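Putative DNA ligase-like protein Rv0938/MT0965 (Mycobacterium tuberculosis, PDB 2IRU) probably repairs DNA double-strand breaks with Ku by non-homologous end joining, this chain being the polymerase domain, which probably adds nucleotides using manganese. Local coordinates at residues Y22-Y36 / P243-A255. Numbering follows the deposited sequence.
Sequences YPATGTTKSDIFDYY and PYSLRGRTHPTVA
Three tyrosine hydroxyls of 22-36 make the direct hydrogen bonds to 243-255, each to a backbone group. Tyr22 OH donates to Arg247 O at 2.7 Å, reaching that oxygen from above the carbonyl plane, 49° out of it. Tyr35 OH donates to Tyr244 O over 2.6 Å, tilted modestly from the plane. Tyr35 CG stands anti to the backbone N (chi1 171°), which carries the ring off helix 29-47 to this carbonyl, with both methyls of Val254 close to the hydroxyl. Tyr36 OH works the other way, accepting from Leu246 N at 3.0 Å in a nearly straight bond (161°), and it also bonds Leu111 O. One water extends the polar contact at the exposed end, accepting from Ala24 N and donating to Thr250 O.

Apolar and CH-pi contacts make up much of the rest. Pro252 lays CB over the centre of the Tyr22 ring, a CH-pi contact 3.8 Å from the centroid, while Arg247 O and Thr250 O lie at the ring's edge. Pro252 CG and CD meet the hydroxyl oxygens of Thr25 and Thr27, themselves hydrogen-bonded to each other. Thr25 CG2 sits over one face of the His251 imidazole, offset toward its rim. Leu246 is inserted among Ile32, Tyr35 and Tyr36: CG lies 3.9 Å from Tyr35 CE2, and CD1 the same distance from Tyr36 CE2. Tyr273 of helix 273-283 also touches Leu246 and Pro252.

Because the tyrosines grip main-chain atoms, the contact probably helps to fix the path of the 243-255 loop against helix 29-47 and the hairpin before it. The Arg247 side chain leaves the backbone away from 22-36, and its guanidinium forms a salt bridge with Glu112 and a hydrogen bond to Ser175 O, consistent with a loop that presents this probable substrate-binding arginine to the polymerase site.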
# COMPACT_ATOMS: atom_id res chain seq x y z
N TYR A 22 16.63 -7.73 9.11
CA TYR A 22 16.06 -7.14 10.33
C TYR A 22 16.87 -7.62 11.56
O TYR A 22 16.55 -8.67 12.13
CB TYR A 22 14.61 -7.61 10.48
CG TYR A 22 13.65 -7.07 9.44
CD1 TYR A 22 12.88 -5.94 9.70
CD2 TYR A 22 13.52 -7.72 8.18
CE1 TYR A 22 11.95 -5.44 8.75
CE2 TYR A 22 12.60 -7.26 7.23
CZ TYR A 22 11.85 -6.11 7.51
OH TYR A 22 10.96 -5.67 6.56
N PRO A 23 17.90 -6.86 11.97
CA PRO A 23 18.76 -7.35 13.07
C PRO A 23 18.01 -7.63 14.38
O PRO A 23 18.42 -8.51 15.15
CB PRO A 23 19.79 -6.22 13.29
CG PRO A 23 19.86 -5.48 11.95
CD PRO A 23 18.41 -5.61 11.36
N ALA A 24 16.92 -6.90 14.63
CA ALA A 24 16.18 -7.05 15.92
C ALA A 24 15.57 -8.45 16.06
O ALA A 24 15.40 -8.96 17.19
CB ALA A 24 15.09 -6.02 16.02
N THR A 25 15.23 -9.04 14.91
CA THR A 25 14.48 -10.30 14.88
C THR A 25 15.26 -11.43 14.14
O THR A 25 14.86 -12.60 14.27
CB THR A 25 13.11 -10.09 14.18
OG1 THR A 25 13.33 -9.51 12.88
CG2 THR A 25 12.18 -9.20 15.03
N GLY A 26 16.33 -11.06 13.42
CA GLY A 26 17.15 -12.02 12.67
C GLY A 26 16.51 -12.46 11.35
O GLY A 26 16.97 -13.43 10.72
N THR A 27 15.48 -11.72 10.93
CA THR A 27 14.75 -12.01 9.69
C THR A 27 15.67 -11.86 8.48
O THR A 27 16.32 -10.85 8.34
CB THR A 27 13.51 -11.06 9.54
OG1 THR A 27 12.73 -11.11 10.76
CG2 THR A 27 12.66 -11.52 8.34
N THR A 28 15.74 -12.91 7.66
CA THR A 28 16.74 -13.02 6.58
C THR A 28 16.15 -12.80 5.19
O THR A 28 14.92 -12.77 4.98
CB THR A 28 17.35 -14.43 6.52
OG1 THR A 28 16.31 -15.38 6.19
CG2 THR A 28 18.01 -14.83 7.84
N LYS A 29 17.04 -12.69 4.21
CA LYS A 29 16.59 -12.62 2.82
C LYS A 29 15.75 -13.86 2.48
O LYS A 29 14.70 -13.72 1.84
CB LYS A 29 17.77 -12.50 1.87
CG LYS A 29 18.45 -11.18 1.87
CD LYS A 29 19.41 -11.06 0.69
CE LYS A 29 18.68 -10.90 -0.68
NZ LYS A 29 19.61 -10.82 -1.93
N SER A 30 16.15 -15.04 2.96
CA SER A 30 15.37 -16.28 2.73
C SER A 30 13.94 -16.16 3.30
O SER A 30 12.95 -16.53 2.64
CB SER A 30 16.09 -17.50 3.32
OG SER A 30 15.41 -18.69 2.99
N ASP A 31 13.85 -15.62 4.50
CA ASP A 31 12.53 -15.39 5.12
C ASP A 31 11.65 -14.53 4.22
O ASP A 31 10.45 -14.79 4.04
CB ASP A 31 12.67 -14.69 6.47
CG ASP A 31 13.25 -15.60 7.56
OD1 ASP A 31 12.97 -16.83 7.55
OD2 ASP A 31 13.94 -15.06 8.44
N ILE A 32 12.25 -13.45 3.72
CA ILE A 32 11.51 -12.49 2.88
C ILE A 32 11.09 -13.09 1.53
O ILE A 32 9.95 -12.88 1.05
CB ILE A 32 12.35 -11.18 2.79
CG1 ILE A 32 12.58 -10.58 4.22
CG2 ILE A 32 11.79 -10.18 1.83
CD1 ILE A 32 11.35 -10.33 5.02
N PHE A 33 12.01 -13.86 0.94
CA PHE A 33 11.75 -14.58 -0.32
C PHE A 33 10.53 -15.50 -0.14
O PHE A 33 9.59 -15.51 -0.95
CB PHE A 33 13.01 -15.38 -0.69
CG PHE A 33 13.08 -15.85 -2.14
CD1 PHE A 33 13.35 -14.95 -3.19
CD2 PHE A 33 13.01 -17.21 -2.43
CE1 PHE A 33 13.50 -15.44 -4.51
CE2 PHE A 33 13.16 -17.68 -3.75
CZ PHE A 33 13.41 -16.78 -4.77
N ASP A 34 10.52 -16.24 0.96
CA ASP A 34 9.42 -17.17 1.19
C ASP A 34 8.16 -16.38 1.51
O ASP A 34 7.08 -16.77 1.11
CB ASP A 34 9.77 -18.15 2.33
CG ASP A 34 10.66 -19.32 1.85
OD1 ASP A 34 10.89 -19.48 0.62
OD2 ASP A 34 11.12 -20.10 2.71
N TYR A 35 8.29 -15.27 2.21
CA TYR A 35 7.10 -14.48 2.51
C TYR A 35 6.41 -13.96 1.26
O TYR A 35 5.18 -14.12 1.09
CB TYR A 35 7.43 -13.32 3.45
CG TYR A 35 6.25 -12.39 3.57
CD1 TYR A 35 5.15 -12.71 4.41
CD2 TYR A 35 6.22 -11.19 2.86
CE1 TYR A 35 4.04 -11.81 4.54
CE2 TYR A 35 5.11 -10.29 2.95
CZ TYR A 35 4.03 -10.61 3.79
OH TYR A 35 2.91 -9.80 3.88
N TYR A 36 7.19 -13.35 0.36
CA TYR A 36 6.58 -12.77 -0.83
C TYR A 36 6.03 -13.91 -1.75
O TYR A 36 4.98 -13.76 -2.41
CB TYR A 36 7.56 -11.83 -1.52
CG TYR A 36 7.50 -10.43 -0.96
CD1 TYR A 36 6.26 -9.74 -0.92
CD2 TYR A 36 8.63 -9.78 -0.49
CE1 TYR A 36 6.16 -8.44 -0.43
CE2 TYR A 36 8.55 -8.45 0.01
CZ TYR A 36 7.30 -7.80 0.03
OH TYR A 36 7.16 -6.52 0.55
N PRO A 243 -0.97 -3.15 0.06
CA PRO A 243 -1.40 -4.20 0.97
C PRO A 243 -0.47 -5.44 0.85
O PRO A 243 -0.06 -5.81 -0.28
CB PRO A 243 -2.80 -4.55 0.49
CG PRO A 243 -3.32 -3.24 -0.12
CD PRO A 243 -2.08 -2.65 -0.79
N TYR A 244 -0.18 -6.04 1.99
CA TYR A 244 0.74 -7.20 2.12
C TYR A 244 2.24 -6.87 2.00
O TYR A 244 3.08 -7.74 2.26
CB TYR A 244 0.39 -8.32 1.16
CG TYR A 244 -1.01 -8.85 1.40
CD1 TYR A 244 -1.25 -9.74 2.46
CD2 TYR A 244 -2.07 -8.50 0.54
CE1 TYR A 244 -2.53 -10.26 2.68
CE2 TYR A 244 -3.37 -9.02 0.76
CZ TYR A 244 -3.58 -9.90 1.83
OH TYR A 244 -4.80 -10.42 2.09
N SER A 245 2.57 -5.63 1.65
CA SER A 245 4.01 -5.25 1.67
C SER A 245 4.56 -5.33 3.08
O SER A 245 3.89 -4.94 4.06
CB SER A 245 4.21 -3.81 1.16
OG SER A 245 5.62 -3.49 1.12
N LEU A 246 5.81 -5.78 3.18
CA LEU A 246 6.59 -5.64 4.41
C LEU A 246 6.85 -4.14 4.60
O LEU A 246 6.75 -3.34 3.63
CB LEU A 246 7.94 -6.36 4.28
CG LEU A 246 7.88 -7.89 4.33
CD1 LEU A 246 9.18 -8.51 3.86
CD2 LEU A 246 7.63 -8.36 5.74
N ARG A 247 7.25 -3.81 5.82
CA ARG A 247 7.73 -2.48 6.16
C ARG A 247 9.19 -2.54 6.57
O ARG A 247 9.63 -3.48 7.28
CB ARG A 247 6.91 -1.88 7.31
CG ARG A 247 5.39 -1.79 7.05
CD ARG A 247 5.05 -1.11 5.72
NE ARG A 247 5.69 0.18 5.55
CZ ARG A 247 5.11 1.35 5.79
NH1 ARG A 247 3.84 1.40 6.19
NH2 ARG A 247 5.77 2.47 5.56
N GLY A 248 9.93 -1.51 6.18
CA GLY A 248 11.35 -1.41 6.55
C GLY A 248 11.44 -0.71 7.89
O GLY A 248 11.69 0.51 7.97
N ARG A 249 11.13 -1.46 8.92
CA ARG A 249 11.03 -0.95 10.28
C ARG A 249 11.80 -1.92 11.14
O ARG A 249 12.29 -2.96 10.66
CB ARG A 249 9.56 -0.88 10.72
CG ARG A 249 8.79 0.28 10.09
CD ARG A 249 7.45 0.48 10.73
NE ARG A 249 7.51 0.93 12.13
CZ ARG A 249 7.70 2.20 12.52
NH1 ARG A 249 7.89 3.17 11.64
NH2 ARG A 249 7.71 2.49 13.82
N THR A 250 11.92 -1.61 12.43
CA THR A 250 12.68 -2.49 13.32
C THR A 250 12.21 -3.95 13.29
O THR A 250 13.06 -4.87 13.39
CB THR A 250 12.71 -1.95 14.77
OG1 THR A 250 11.38 -1.92 15.33
CG2 THR A 250 13.33 -0.57 14.77
N HIS A 251 10.89 -4.15 13.22
CA HIS A 251 10.34 -5.49 13.04
C HIS A 251 9.73 -5.61 11.65
O HIS A 251 9.23 -4.63 11.12
CB HIS A 251 9.22 -5.78 14.05
CG HIS A 251 9.73 -5.97 15.45
ND1 HIS A 251 8.95 -6.50 16.46
CD2 HIS A 251 10.93 -5.72 15.99
CE1 HIS A 251 9.66 -6.55 17.57
NE2 HIS A 251 10.87 -6.08 17.31
N PRO A 252 9.70 -6.82 11.10
CA PRO A 252 9.08 -7.09 9.80
C PRO A 252 7.56 -7.09 9.85
O PRO A 252 6.91 -8.15 9.70
CB PRO A 252 9.62 -8.47 9.44
CG PRO A 252 9.87 -9.12 10.75
CD PRO A 252 10.32 -8.03 11.68
N THR A 253 7.00 -5.93 10.15
CA THR A 253 5.55 -5.79 10.13
C THR A 253 5.06 -5.63 8.69
O THR A 253 5.86 -5.41 7.75
CB THR A 253 5.09 -4.61 10.99
OG1 THR A 253 5.89 -3.50 10.63
CG2 THR A 253 5.30 -4.93 12.50
N VAL A 254 3.73 -5.68 8.51
CA VAL A 254 3.14 -5.70 7.17
C VAL A 254 1.94 -4.75 7.07
O VAL A 254 1.22 -4.53 8.08
CB VAL A 254 2.62 -7.18 6.86
CG1 VAL A 254 1.80 -7.26 5.57
CG2 VAL A 254 3.82 -8.16 6.77
N ALA A 255 1.72 -4.23 5.85
CA ALA A 255 0.48 -3.51 5.56
C ALA A 255 -0.65 -4.58 5.49
O ALA A 255 -0.92 -5.17 4.41
CB ALA A 255 0.66 -2.73 4.25
O HOH W 1 15.67 -4.84 12.99